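Local coordinates for endoglucanase (PDB 2C4X), which binds beta-glucan chains, xyloglucan included, through the CBM44 module that this C-terminal piece, with its PKD domain, contributes to what is probably a cellulase, at residues G108-F113 / R136-T141; L152-G157 / Q229-Q234; F168-P173 / I245-I250. The protein carries 1 engineered substitution. One frame throughout, in Å; residues are numbered along the deposited sequence.

Contact 1 (G108-F113 / R136-T141); sequences GTLGGF and RGLKWT. With CA (calcium ion), chain C.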
ATOM      1  N   GLY A 108      -1.720  14.121 -14.509  1.00 43.72           N
ATOM      2  CA  GLY A 108      -2.469  15.371 -14.350  1.00 44.05           C
ATOM      3  C   GLY A 108      -3.962  15.246 -14.606  1.00 44.15           C
ATOM      4  O   GLY A 108      -4.705  16.225 -14.509  1.00 44.07           O
ATOM      5  N   THR A 109      -4.386  14.023 -14.905  1.00 44.24           N
ATOM      6  CA  THR A 109      -5.744  13.694 -15.320  1.00 44.42           C
ATOM      7  C   THR A 109      -6.601  13.284 -14.110  1.00 44.01           C
ATOM      8  O   THR A 109      -6.077  13.053 -13.015  1.00 44.14           O
ATOM      9  CB  THR A 109      -5.667  12.570 -16.398  1.00 44.45           C
ATOM     10  OG1 THR A 109      -5.110  13.116 -17.601  1.00 45.96           O
ATOM     11  CG2 THR A 109      -6.992  11.977 -16.727  1.00 45.95           C
ATOM     12  N   LEU A 110      -7.916  13.226 -14.307  1.00 43.50           N
ATOM     13  CA  LEU A 110      -8.835  12.695 -13.298  1.00 43.26           C
ATOM     14  C   LEU A 110      -8.888  11.160 -13.302  1.00 42.87           C
ATOM     15  O   LEU A 110      -9.478  10.552 -12.403  1.00 42.80           O
ATOM     16  CB  LEU A 110     -10.241  13.288 -13.477  1.00 43.38           C
ATOM     17  CG  LEU A 110     -10.409  14.781 -13.178  1.00 43.51           C
ATOM     18  CD1 LEU A 110     -11.881  15.184 -13.292  1.00 43.41           C
ATOM     19  CD2 LEU A 110      -9.847  15.142 -11.805  1.00 43.86           C
ATOM     20  N   GLY A 111      -8.269  10.551 -14.314  1.00 42.16           N
ATOM     21  CA  GLY A 111      -8.266   9.102 -14.508  1.00 42.01           C
ATOM     22  C   GLY A 111      -9.649   8.508 -14.735  1.00 41.78           C
ATOM     23  O   GLY A 111      -9.882   7.328 -14.447  1.00 41.37           O
ATOM     24  N   GLY A 112     -10.568   9.325 -15.248  1.00 41.22           N
ATOM     25  CA  GLY A 112     -11.941   8.881 -15.478  1.00 41.13           C
ATOM     26  C   GLY A 112     -12.884   9.093 -14.304  1.00 41.11           C
ATOM     27  O   GLY A 112     -14.089   8.866 -14.433  1.00 40.80           O
ATOM     28  N   PHE A 113     -12.347   9.549 -13.170  1.00 40.91           N
ATOM     29  CA  PHE A 113     -13.149   9.791 -11.969  1.00 40.93           C
ATOM     30  C   PHE A 113     -14.120  10.972 -12.095  1.00 41.15           C
ATOM     31  O   PHE A 113     -13.785  12.018 -12.669  1.00 40.90           O
ATOM     32  CB  PHE A 113     -12.259   9.937 -10.735  1.00 40.44           C
ATOM     33  CG  PHE A 113     -11.789   8.617 -10.170  1.00 41.33           C
ATOM     34  CD1 PHE A 113     -10.678   7.963 -10.710  1.00 40.37           C
ATOM     35  CD2 PHE A 113     -12.468   8.022  -9.105  1.00 40.53           C
ATOM     36  CE1 PHE A 113     -10.245   6.738 -10.192  1.00 40.70           C
ATOM     37  CE2 PHE A 113     -12.053   6.797  -8.585  1.00 41.17           C
ATOM     38  CZ  PHE A 113     -10.930   6.157  -9.131  1.00 40.79           C
ATOM     39  N   ARG A 136       1.418  14.095  -7.371  1.00 40.58           N
ATOM     40  CA  ARG A 136       0.011  14.417  -7.627  1.00 40.40           C
ATOM     41  C   ARG A 136      -0.985  13.414  -7.049  1.00 40.08           C
ATOM     42  O   ARG A 136      -0.635  12.278  -6.755  1.00 39.75           O
ATOM     43  CB  ARG A 136      -0.230  14.569  -9.129  1.00 40.55           C
ATOM     44  CG  ARG A 136       0.508  15.734  -9.759  1.00 41.69           C
ATOM     45  CD  ARG A 136       0.230  15.830 -11.241  1.00 43.85           C
ATOM     46  NE  ARG A 136       0.726  17.097 -11.763  1.00 47.32           N
ATOM     47  CZ  ARG A 136       0.021  18.223 -11.817  1.00 48.69           C
ATOM     48  NH1 ARG A 136      -1.241  18.259 -11.390  1.00 48.45           N
ATOM     49  NH2 ARG A 136       0.587  19.322 -12.307  1.00 49.73           N
ATOM     50  N   GLY A 137      -2.225  13.864  -6.889  1.00 39.92           N
ATOM     51  CA  GLY A 137      -3.337  13.015  -6.467  1.00 39.89           C
ATOM     52  C   GLY A 137      -4.626  13.742  -6.797  1.00 39.88           C
ATOM     53  O   GLY A 137      -4.616  14.701  -7.569  1.00 39.42           O
ATOM     54  N   LEU A 138      -5.733  13.283  -6.216  1.00 39.79           N
ATOM     55  CA  LEU A 138      -7.021  13.963  -6.377  1.00 39.73           C
ATOM     56  C   LEU A 138      -7.346  14.808  -5.157  1.00 39.80           C
ATOM     57  O   LEU A 138      -6.980  14.462  -4.024  1.00 40.21           O
ATOM     58  CB  LEU A 138      -8.157  12.966  -6.643  1.00 39.57           C
ATOM     59  CG  LEU A 138      -8.128  12.182  -7.959  1.00 39.96           C
ATOM     60  CD1 LEU A 138      -9.384  11.321  -8.119  1.00 39.12           C
ATOM     61  CD2 LEU A 138      -7.942  13.114  -9.166  1.00 39.06           C
ATOM     62  N   LYS A 139      -8.023  15.924  -5.407  1.00 39.62           N
ATOM     63  CA  LYS A 139      -8.515  16.796  -4.361  1.00 39.34           C
ATOM     64  C   LYS A 139     -10.022  16.878  -4.539  1.00 39.48           C
ATOM     65  O   LYS A 139     -10.512  17.380  -5.553  1.00 39.65           O
ATOM     66  CB  LYS A 139      -7.865  18.177  -4.470  1.00 39.34           C
ATOM     67  CG  LYS A 139      -8.338  19.195  -3.455  1.00 39.21           C
ATOM     68  CD  LYS A 139      -7.698  20.551  -3.732  1.00 38.18           C
ATOM     69  CE  LYS A 139      -8.336  21.640  -2.899  1.00 37.94           C
ATOM     70  NZ  LYS A 139      -7.636  22.953  -3.051  1.00 36.50           N
ATOM     71  N   TRP A 140     -10.744  16.367  -3.552  1.00 39.00           N
ATOM     72  CA  TRP A 140     -12.188  16.194  -3.643  1.00 39.35           C
ATOM     73  C   TRP A 140     -12.859  17.078  -2.605  1.00 39.24           C
ATOM     74  O   TRP A 140     -12.759  16.827  -1.403  1.00 39.48           O
ATOM     75  CB  TRP A 140     -12.531  14.711  -3.441  1.00 38.77           C
ATOM     76  CG  TRP A 140     -14.007  14.324  -3.415  1.00 38.61           C
ATOM     77  CD1 TRP A 140     -15.045  14.918  -4.088  1.00 38.24           C
ATOM     78  CD2 TRP A 140     -14.575  13.212  -2.703  1.00 38.24           C
ATOM     79  NE1 TRP A 140     -16.228  14.252  -3.816  1.00 38.44           N
ATOM     80  CE2 TRP A 140     -15.966  13.203  -2.971  1.00 38.74           C
ATOM     81  CE3 TRP A 140     -14.040  12.223  -1.860  1.00 39.71           C
ATOM     82  CZ2 TRP A 140     -16.835  12.240  -2.416  1.00 38.85           C
ATOM     83  CZ3 TRP A 140     -14.904  11.261  -1.310  1.00 38.90           C
ATOM     84  CH2 TRP A 140     -16.286  11.278  -1.594  1.00 38.39           C
ATOM     85  N   THR A 141     -13.523  18.128  -3.076  1.00 39.50           N
ATOM     86  CA  THR A 141     -14.169  19.089  -2.182  1.00 39.64           C
ATOM     87  C   THR A 141     -15.680  18.898  -2.196  1.00 39.32           C
ATOM     88  O   THR A 141     -16.315  18.987  -3.244  1.00 38.67           O
ATOM     89  CB  THR A 141     -13.797  20.553  -2.541  1.00 39.58           C
ATOM     90  OG1 THR A 141     -12.369  20.684  -2.607  1.00 40.67           O
ATOM     91  CG2 THR A 141     -14.343  21.533  -1.499  1.00 40.16           C
TER
HETATM   92 CA    CA C1253       0.229  10.042  -6.933  1.00 43.99          CA
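Leu138 pushes a forked tip between Leu110 and Phe113, fastening a glycine-rich loop to one end of the CBM44 beta-sandwich. The loop 108-113 leads into strand 114-117 of one sheet and Leu138 belongs to strand 137-145 of the other, so the contact joins the two. From the backbone of Leu138, CB points toward the loop and CG stands anti to the carbonyl carbon; chi1 -66° and chi2 -175° together direct CD1 to Phe113 and CD2 to Leu110. CD1 lies 4.1 Å from Phe113 CB and about as close to the first ring carbon, approaching the ring obliquely. CD2 takes the other side and meets Leu110 CD2 at 3.8 Å, with Thr109 O a little farther off, 4.3 Å from Leu138 CD2. Both neighbours cross Leu138 at roughly a right angle, so only its branch ends touch them, meeting a methyl of Leu110 on one side and CB and CG of Phe113 on the other. Leu110 and Phe113 are brought to the same leucine by a type I' turn, closed by the bond from Phe113 N to Leu110 O (3.1 Å). Gly111 and Gly112 form its corner, both at positive phi. No hydrogen bond joins the two segments directly, but Asn126 spans them: its OD1 receives Arg136 NH1 and its ND2 reaches Thr109 O. Leu152 of strand 148-155, in the sheet facing Leu138, backs both Phe113 and Leu138. At the other end, the extended Arg136 chain passes Gly108, its CD lying 4.1 Å from Gly108 CA. The backbone of the same arginine turns to the metal, which Asp99, Asn104, Glu106, Lys133 and Asp248 also bind: Arg136 O sits 2.4 Å from the calcium ion.

Contact 2 (L152-G157 / Q229-Q234); sequences LKLDGG and QQMGIQ. With EDO (1,2-ethanediol), chain F.
Gln230 reaches across to Asp155 and Lys153 with the two ends of its amide. Its NE2 donates to Asp155 OD1 at 2.9 Å, on the syn side of the carboxylate but tilted somewhat out of its plane, with the two flat groups turned almost perpendicular (85°). On the other end, Gln230 OE1 lies 3.5 Å from Lys153 CD, and a water bridges the same OE1 to Lys153 NZ, accepting a hydrogen bond from the lysine and donating one to the glutamine. The extended glutamine chain, with CG opposite the backbone N (chi1 -176°), carries the amide to this place between lysine and aspartate. Beneath them run two adjacent antiparallel strands of the CBM44 beta-sandwich, 148-155 and 229-238. Leu154 N donates to Met231 O (2.7 Å) and Leu152 N to Ile233 O (2.9 Å), each pair returning a second bond. Between these pairs the strands come close, Lys153 CA standing 4.0 Å from Gly232 CA. On the opposite face, Leu152, Ile233 and the selenomethionine Met231 point into the core, and Leu154 lies against Phe103 and Ile159. Farther out, Tyr184 OH of strand 178-187 bonds Gln230 OE1, and Ser116 OG of strand 114-117 bonds Lys153 NZ.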
ATOM      1  N   LEU A 152     -17.136   9.852  -5.049  1.00 38.04           N
ATOM      2  CA  LEU A 152     -16.086  10.055  -6.031  1.00 37.98           C
ATOM      3  C   LEU A 152     -15.925   8.692  -6.695  1.00 38.50           C
ATOM      4  O   LEU A 152     -15.516   7.732  -6.039  1.00 38.92           O
ATOM      5  CB  LEU A 152     -14.781  10.496  -5.346  1.00 37.81           C
ATOM      6  CG  LEU A 152     -13.562  10.676  -6.254  1.00 38.21           C
ATOM      7  CD1 LEU A 152     -13.839  11.707  -7.337  1.00 37.74           C
ATOM      8  CD2 LEU A 152     -12.315  11.035  -5.446  1.00 37.78           C
ATOM      9  N   LYS A 153     -16.233   8.603  -7.988  1.00 38.07           N
ATOM     10  CA  LYS A 153     -16.489   7.303  -8.607  1.00 38.63           C
ATOM     11  C   LYS A 153     -15.911   7.144 -10.018  1.00 38.67           C
ATOM     12  O   LYS A 153     -15.714   8.121 -10.744  1.00 38.44           O
ATOM     13  CB  LYS A 153     -18.003   7.020  -8.618  1.00 38.31           C
ATOM     14  CG  LYS A 153     -18.788   7.862  -9.643  1.00 37.84           C
ATOM     15  CD  LYS A 153     -20.273   7.667  -9.512  1.00 39.91           C
ATOM     16  CE  LYS A 153     -21.025   8.490 -10.552  1.00 41.29           C
ATOM     17  NZ  LYS A 153     -22.504   8.311 -10.369  1.00 44.33           N
ATOM     18  N   LEU A 154     -15.640   5.894 -10.370  1.00 39.08           N
ATOM     19  CA  LEU A 154     -15.209   5.514 -11.694  1.00 39.91           C
ATOM     20  C   LEU A 154     -16.207   4.484 -12.231  1.00 40.68           C
ATOM     21  O   LEU A 154     -16.352   3.402 -11.650  1.00 39.98           O
ATOM     22  CB  LEU A 154     -13.820   4.865 -11.614  1.00 39.51           C
ATOM     23  CG  LEU A 154     -12.766   4.887 -12.733  1.00 41.33           C
ATOM     24  CD1 LEU A 154     -12.121   3.508 -12.826  1.00 41.19           C
ATOM     25  CD2 LEU A 154     -13.229   5.359 -14.116  1.00 40.42           C
ATOM     26  N   ASP A 155     -16.910   4.826 -13.309  1.00 41.63           N
ATOM     27  CA  ASP A 155     -17.643   3.828 -14.080  1.00 43.43           C
ATOM     28  C   ASP A 155     -16.712   3.445 -15.223  1.00 44.12           C
ATOM     29  O   ASP A 155     -16.343   4.266 -16.039  1.00 44.87           O
ATOM     30  CB  ASP A 155     -18.968   4.372 -14.626  1.00 42.89           C
ATOM     31  CG  ASP A 155     -19.987   4.649 -13.539  1.00 44.88           C
ATOM     32  OD1 ASP A 155     -20.551   3.683 -12.951  1.00 43.68           O
ATOM     33  OD2 ASP A 155     -20.244   5.853 -13.292  1.00 45.70           O
ATOM     34  N   GLY A 156     -16.382   2.180 -15.332  1.00 45.64           N
ATOM     35  CA  GLY A 156     -17.211   1.159 -14.802  1.00 46.38           C
ATOM     36  C   GLY A 156     -17.526   0.313 -16.004  1.00 46.53           C
ATOM     37  O   GLY A 156     -18.677   0.271 -16.466  1.00 46.48           O
ATOM     38  N   GLY A 157     -16.444  -0.243 -16.551  1.00 46.64           N
ATOM     39  CA  GLY A 157     -16.439  -1.451 -17.367  1.00 45.98           C
ATOM     40  C   GLY A 157     -15.847  -2.470 -16.408  1.00 46.09           C
ATOM     41  O   GLY A 157     -16.259  -2.535 -15.252  1.00 45.55           O
ATOM     42  N   GLN A 229     -18.454  -2.568 -13.547  1.00 37.22           N
ATOM     43  CA  GLN A 229     -18.199  -2.240 -12.145  1.00 37.79           C
ATOM     44  C   GLN A 229     -18.084  -0.742 -11.931  1.00 38.34           C
ATOM     45  O   GLN A 229     -17.471  -0.033 -12.744  1.00 38.13           O
ATOM     46  CB  GLN A 229     -16.894  -2.894 -11.681  1.00 38.05           C
ATOM     47  CG  GLN A 229     -16.828  -4.394 -11.869  1.00 37.40           C
ATOM     48  CD  GLN A 229     -15.417  -4.949 -11.725  1.00 38.62           C
ATOM     49  OE1 GLN A 229     -14.433  -4.204 -11.751  1.00 39.42           O
ATOM     50  NE2 GLN A 229     -15.311  -6.263 -11.591  1.00 38.63           N
ATOM     51  N   GLN A 230     -18.678  -0.253 -10.847  1.00 38.23           N
ATOM     52  CA  GLN A 230     -18.390   1.095 -10.375  1.00 38.73           C
ATOM     53  C   GLN A 230     -17.514   0.992  -9.135  1.00 39.93           C
ATOM     54  O   GLN A 230     -17.880   0.317  -8.173  1.00 39.87           O
ATOM     55  CB  GLN A 230     -19.675   1.859 -10.064  1.00 38.39           C
ATOM     56  CG  GLN A 230     -19.440   3.305  -9.648  1.00 37.67           C
ATOM     57  CD  GLN A 230     -20.730   4.028  -9.349  1.00 38.61           C
ATOM     58  OE1 GLN A 230     -20.930   4.519  -8.236  1.00 38.57           O
ATOM     59  NE2 GLN A 230     -21.623   4.093 -10.339  1.00 36.27           N
HETATM   60  N   MSE A 231     -16.351   1.640  -9.171  1.00 40.71           N
HETATM   61  CA  MSE A 231     -15.478   1.731  -8.004  1.00 42.97           C
HETATM   62  C   MSE A 231     -15.447   3.179  -7.516  1.00 41.78           C
HETATM   63  O   MSE A 231     -15.450   4.110  -8.317  1.00 42.17           O
HETATM   64  CB  MSE A 231     -14.073   1.254  -8.371  1.00 42.59           C
HETATM   65  CG  MSE A 231     -13.050   1.238  -7.236  1.00 45.38           C
HETATM   66 SE   MSE A 231     -11.239   0.706  -7.887  0.80 49.47          SE
HETATM   67  CE  MSE A 231     -10.726   2.358  -8.711  1.00 44.42           C
ATOM     68  N   GLY A 232     -15.424   3.384  -6.210  1.00 41.30           N
ATOM     69  CA  GLY A 232     -15.281   4.746  -5.719  1.00 40.85           C
ATOM     70  C   GLY A 232     -15.138   4.879  -4.223  1.00 40.43           C
ATOM     71  O   GLY A 232     -14.857   3.915  -3.520  1.00 40.44           O
ATOM     72  N   ILE A 233     -15.306   6.106  -3.751  1.00 39.91           N
ATOM     73  CA  ILE A 233     -15.368   6.385  -2.337  1.00 39.60           C
ATOM     74  C   ILE A 233     -16.667   7.131  -2.068  1.00 40.10           C
ATOM     75  O   ILE A 233     -17.009   8.085  -2.781  1.00 39.70           O
ATOM     76  CB  ILE A 233     -14.138   7.194  -1.853  1.00 39.92           C
ATOM     77  CG1 ILE A 233     -12.850   6.422  -2.151  1.00 38.95           C
ATOM     78  CG2 ILE A 233     -14.250   7.503  -0.353  1.00 39.25           C
ATOM     79  CD1 ILE A 233     -11.644   7.298  -2.256  1.00 40.62           C
ATOM     80  N   GLN A 234     -17.392   6.663  -1.059  1.00 40.06           N
ATOM     81  CA  GLN A 234     -18.627   7.297  -0.628  1.00 40.95           C
ATOM     82  C   GLN A 234     -18.435   7.923   0.755  1.00 40.96           C
ATOM     83  O   GLN A 234     -17.827   7.317   1.645  1.00 40.51           O
ATOM     84  CB  GLN A 234     -19.769   6.284  -0.586  1.00 40.31           C
ATOM     85  CG  GLN A 234     -21.134   6.905  -0.359  1.00 41.71           C
ATOM     86  CD  GLN A 234     -22.252   5.885  -0.294  1.00 43.33           C
ATOM     87  OE1 GLN A 234     -22.402   5.177   0.696  1.00 47.22           O
ATOM     88  NE2 GLN A 234     -23.063   5.829  -1.346  1.00 47.90           N
TER
HETATM   89  C1  EDO F1256     -23.914   5.540  -5.053  1.00 79.43           C
HETATM   90  O1  EDO F1256     -22.890   5.534  -6.053  1.00 79.53           O
HETATM   91  C2  EDO F1256     -24.125   4.129  -4.524  1.00 79.83           C
HETATM   92  O2  EDO F1256     -24.849   4.191  -3.288  1.00 80.59           O
HETATM   93  O   HOH W   1     -23.181   6.234  -8.700  1.00 52.50           O

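Contact 3 (F168-P173 / I245-I250); sequences FRIWIP and IYVDAI. With CA (calcium ion), chain C.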
ATOM      1  N   PHE A 168      -6.706   1.683  -1.087  1.00 41.56           N
ATOM      2  CA  PHE A 168      -6.992   3.107  -1.270  1.00 41.08           C
ATOM      3  C   PHE A 168      -6.184   3.901  -0.250  1.00 40.95           C
ATOM      4  O   PHE A 168      -5.989   3.442   0.878  1.00 41.26           O
ATOM      5  CB  PHE A 168      -8.478   3.401  -1.025  1.00 41.15           C
ATOM      6  CG  PHE A 168      -9.421   2.744  -2.003  1.00 40.81           C
ATOM      7  CD1 PHE A 168      -9.681   1.367  -1.943  1.00 39.34           C
ATOM      8  CD2 PHE A 168     -10.086   3.513  -2.956  1.00 40.47           C
ATOM      9  CE1 PHE A 168     -10.574   0.760  -2.839  1.00 39.84           C
ATOM     10  CE2 PHE A 168     -10.985   2.924  -3.858  1.00 39.88           C
ATOM     11  CZ  PHE A 168     -11.234   1.542  -3.798  1.00 40.55           C
ATOM     12  N   ARG A 169      -5.713   5.082  -0.643  1.00 40.49           N
ATOM     13  CA  ARG A 169      -5.153   6.043   0.310  1.00 39.93           C
ATOM     14  C   ARG A 169      -5.994   7.318   0.321  1.00 39.89           C
ATOM     15  O   ARG A 169      -6.175   7.967  -0.712  1.00 39.74           O
ATOM     16  CB  ARG A 169      -3.678   6.351   0.011  1.00 40.00           C
ATOM     17  CG  ARG A 169      -2.732   5.244   0.434  1.00 39.27           C
ATOM     18  CD  ARG A 169      -2.547   4.184  -0.643  1.00 40.18           C
ATOM     19  NE  ARG A 169      -1.533   3.203  -0.240  1.00 40.72           N
ATOM     20  CZ  ARG A 169      -0.855   2.419  -1.078  1.00 41.22           C
ATOM     21  NH1 ARG A 169      -1.062   2.488  -2.389  1.00 41.24           N
ATOM     22  NH2 ARG A 169       0.047   1.567  -0.605  1.00 40.99           N
ATOM     23  N   ILE A 170      -6.512   7.662   1.496  1.00 39.59           N
ATOM     24  CA  ILE A 170      -7.476   8.749   1.628  1.00 39.89           C
ATOM     25  C   ILE A 170      -7.066   9.660   2.776  1.00 39.66           C
ATOM     26  O   ILE A 170      -6.950   9.215   3.916  1.00 39.74           O
ATOM     27  CB  ILE A 170      -8.928   8.199   1.863  1.00 39.83           C
ATOM     28  CG1 ILE A 170      -9.269   7.094   0.854  1.00 39.52           C
ATOM     29  CG2 ILE A 170      -9.973   9.321   1.795  1.00 40.11           C
ATOM     30  CD1 ILE A 170     -10.523   6.271   1.210  1.00 40.01           C
ATOM     31  N   TRP A 171      -6.837  10.929   2.463  1.00 39.98           N
ATOM     32  CA  TRP A 171      -6.532  11.941   3.466  1.00 40.19           C
ATOM     33  C   TRP A 171      -7.847  12.546   3.938  1.00 40.14           C
ATOM     34  O   TRP A 171      -8.548  13.207   3.174  1.00 39.87           O
ATOM     35  CB  TRP A 171      -5.623  13.023   2.870  1.00 40.68           C
ATOM     36  CG  TRP A 171      -4.890  13.870   3.883  1.00 41.18           C
ATOM     37  CD1 TRP A 171      -3.627  13.658   4.360  1.00 41.87           C
ATOM     38  CD2 TRP A 171      -5.366  15.063   4.527  1.00 41.88           C
ATOM     39  NE1 TRP A 171      -3.287  14.637   5.264  1.00 41.91           N
ATOM     40  CE2 TRP A 171      -4.335  15.513   5.387  1.00 42.13           C
ATOM     41  CE3 TRP A 171      -6.562  15.792   4.465  1.00 42.05           C
ATOM     42  CZ2 TRP A 171      -4.463  16.665   6.180  1.00 42.17           C
ATOM     43  CZ3 TRP A 171      -6.691  16.937   5.254  1.00 41.67           C
ATOM     44  CH2 TRP A 171      -5.644  17.362   6.099  1.00 42.05           C
ATOM     45  N   ILE A 172      -8.184  12.313   5.201  1.00 40.49           N
ATOM     46  CA  ILE A 172      -9.462  12.760   5.751  1.00 40.95           C
ATOM     47  C   ILE A 172      -9.241  13.893   6.762  1.00 41.20           C
ATOM     48  O   ILE A 172      -8.470  13.723   7.707  1.00 41.28           O
ATOM     49  CB  ILE A 172     -10.222  11.571   6.390  1.00 41.06           C
ATOM     50  CG1 ILE A 172     -10.469  10.482   5.332  1.00 40.99           C
ATOM     51  CG2 ILE A 172     -11.536  12.027   7.034  1.00 41.44           C
ATOM     52  CD1 ILE A 172     -10.614   9.080   5.888  1.00 39.92           C
ATOM     53  N   PRO A 173      -9.910  15.052   6.559  1.00 41.43           N
ATOM     54  CA  PRO A 173      -9.728  16.197   7.451  1.00 41.70           C
ATOM     55  C   PRO A 173     -10.581  16.106   8.718  1.00 42.14           C
ATOM     56  O   PRO A 173     -11.600  15.405   8.741  1.00 41.86           O
ATOM     57  CB  PRO A 173     -10.194  17.373   6.594  1.00 41.77           C
ATOM     58  CG  PRO A 173     -11.295  16.780   5.746  1.00 41.47           C
ATOM     59  CD  PRO A 173     -10.882  15.344   5.483  1.00 41.27           C
ATOM     60  N   ILE A 245     -11.321  16.184   0.867  1.00 41.04           N
ATOM     61  CA  ILE A 245     -10.685  14.880   0.995  1.00 40.63           C
ATOM     62  C   ILE A 245      -9.671  14.727  -0.132  1.00 40.29           C
ATOM     63  O   ILE A 245      -9.905  15.186  -1.246  1.00 40.26           O
ATOM     64  CB  ILE A 245     -11.752  13.757   0.974  1.00 40.76           C
ATOM     65  CG1 ILE A 245     -12.483  13.714   2.322  1.00 41.00           C
ATOM     66  CG2 ILE A 245     -11.137  12.395   0.641  1.00 40.04           C
ATOM     67  CD1 ILE A 245     -13.866  13.133   2.250  1.00 42.34           C
ATOM     68  N   TYR A 246      -8.531  14.113   0.178  1.00 39.68           N
ATOM     69  CA  TYR A 246      -7.529  13.809  -0.833  1.00 39.27           C
ATOM     70  C   TYR A 246      -7.455  12.304  -1.050  1.00 38.85           C
ATOM     71  O   TYR A 246      -7.572  11.522  -0.103  1.00 38.66           O
ATOM     72  CB  TYR A 246      -6.163  14.376  -0.439  1.00 39.17           C
ATOM     73  CG  TYR A 246      -6.147  15.883  -0.312  1.00 39.49           C
ATOM     74  CD1 TYR A 246      -6.556  16.505   0.866  1.00 39.45           C
ATOM     75  CD2 TYR A 246      -5.733  16.687  -1.371  1.00 38.99           C
ATOM     76  CE1 TYR A 246      -6.552  17.893   0.988  1.00 40.74           C
ATOM     77  CE2 TYR A 246      -5.722  18.074  -1.258  1.00 40.07           C
ATOM     78  CZ  TYR A 246      -6.130  18.670  -0.073  1.00 39.90           C
ATOM     79  OH  TYR A 246      -6.117  20.041   0.057  1.00 40.64           O
ATOM     80  N   VAL A 247      -7.284  11.916  -2.308  1.00 38.94           N
ATOM     81  CA  VAL A 247      -7.275  10.510  -2.714  1.00 39.02           C
ATOM     82  C   VAL A 247      -6.121  10.289  -3.678  1.00 39.13           C
ATOM     83  O   VAL A 247      -5.946  11.049  -4.628  1.00 39.02           O
ATOM     84  CB  VAL A 247      -8.597  10.093  -3.420  1.00 38.93           C
ATOM     85  CG1 VAL A 247      -8.559   8.618  -3.809  1.00 38.42           C
ATOM     86  CG2 VAL A 247      -9.815  10.392  -2.534  1.00 39.84           C
ATOM     87  N   ASP A 248      -5.337   9.244  -3.436  1.00 39.17           N
ATOM     88  CA  ASP A 248      -4.176   8.968  -4.280  1.00 39.34           C
ATOM     89  C   ASP A 248      -3.769   7.524  -4.161  1.00 39.20           C
ATOM     90  O   ASP A 248      -4.116   6.858  -3.184  1.00 39.32           O
ATOM     91  CB  ASP A 248      -2.982   9.861  -3.898  1.00 39.19           C
ATOM     92  CG  ASP A 248      -1.872   9.844  -4.943  1.00 39.05           C
ATOM     93  OD1 ASP A 248      -2.151   9.501  -6.115  1.00 38.05           O
ATOM     94  OD2 ASP A 248      -0.710  10.173  -4.606  1.00 39.62           O
ATOM     95  N   ALA A 249      -3.037   7.058  -5.170  1.00 39.44           N
ATOM     96  CA  ALA A 249      -2.326   5.782  -5.128  1.00 39.63           C
ATOM     97  C   ALA A 249      -3.249   4.597  -4.844  1.00 40.08           C
ATOM     98  O   ALA A 249      -2.936   3.734  -4.011  1.00 40.17           O
ATOM     99  CB  ALA A 249      -1.160   5.840  -4.128  1.00 39.72           C
ATOM    100  N   ILE A 250      -4.389   4.570  -5.535  1.00 40.23           N
ATOM    101  CA  ILE A 250      -5.262   3.391  -5.528  1.00 40.59           C
ATOM    102  C   ILE A 250      -4.555   2.297  -6.324  1.00 40.91           C
ATOM    103  O   ILE A 250      -4.140   2.511  -7.470  1.00 41.18           O
ATOM    104  CB  ILE A 250      -6.661   3.679  -6.110  1.00 40.43           C
ATOM    105  CG1 ILE A 250      -7.303   4.871  -5.388  1.00 39.85           C
ATOM    106  CG2 ILE A 250      -7.552   2.444  -5.992  1.00 40.03           C
ATOM    107  CD1 ILE A 250      -8.547   5.418  -6.080  1.00 41.02           C
TER
HETATM  108 CA    CA C1253       0.229  10.042  -6.933  1.00 43.99          CA
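Ile250 lays its CG2 methyl over one face of the Phe168 ring, 4.2 Å from the centroid and 15° off the normal, a CH-pi contact; on the same side of the ring, Ile250 CG1 sits near CD2, and CD1 near CD2 and CE2. The strands are antiparallel neighbours in one sheet of the CBM44 beta-sandwich, and their core-facing side chains abut along the seam. Ile170 and Ile245 lie side by side, their CG2 methyls squeezed to 3.5 Å, closer than two methyls normally sit; Val247 CG2 adds a looser touch to the same Ile170 methyl. Pro173 crosses Ile245 at about a right angle, its CD 3.9 Å from Ile245 CG1. On the reverse face, Tyr246 turns the edge of its ring toward the six-membered ring of Trp171, an offset edge-to-face pair with planes at 85° and centroids 5.7 Å apart. Trp171 N to Tyr246 O (2.7 Å) and the return bond hold the two backbones in step below the rings. Farther along, Ala249, at positive phi, is skipped by the register, since Arg169 lies nearest Asp248 but Phe168 nearest Ile250. Arg169 bends at chi2 (87°), bringing the edge of its guanidinium to this spot, NH1 donating to Ala249 O at 2.8 Å with the acceptor nearly in the guanidinium plane; NE pairs with Glu214. Asp248 leads away from the seam and grips the calcium ion with both oxygens, OD1 at 2.6 Å and OD2 at 2.5 Å; Phe132 N also bonds OD2. Strand 241-251 is flanked by strand 137-145 on its other side and strand 165-172 by strand 211-218, while Ile170 and Val247 pack against Ile233 of strand 229-238 in the facing sheet.

From the N terminus, the chain passes the PKD domain and enters CBM44, where contact 1 closes a short loop holding strands 114-117 and 120-127, one from each sheet. Strand 137-145 then leads into strand 148-155, which opens contact 2; strand 165-172 opens contact 3 before contact 2 is completed by strand 229-238, and strand 241-251 completes contact 3 last. Contacts 2 and 3 therefore cross, while contact 1 precedes both. Contact 2 lies in one sheet and contact 3 in the other, meeting across the core where Leu152 touches Val247 and Met231 touches Phe168. Contacts 1 and 3 join through backbone pairing of strands 137-145 and 241-251 and share one calcium ion.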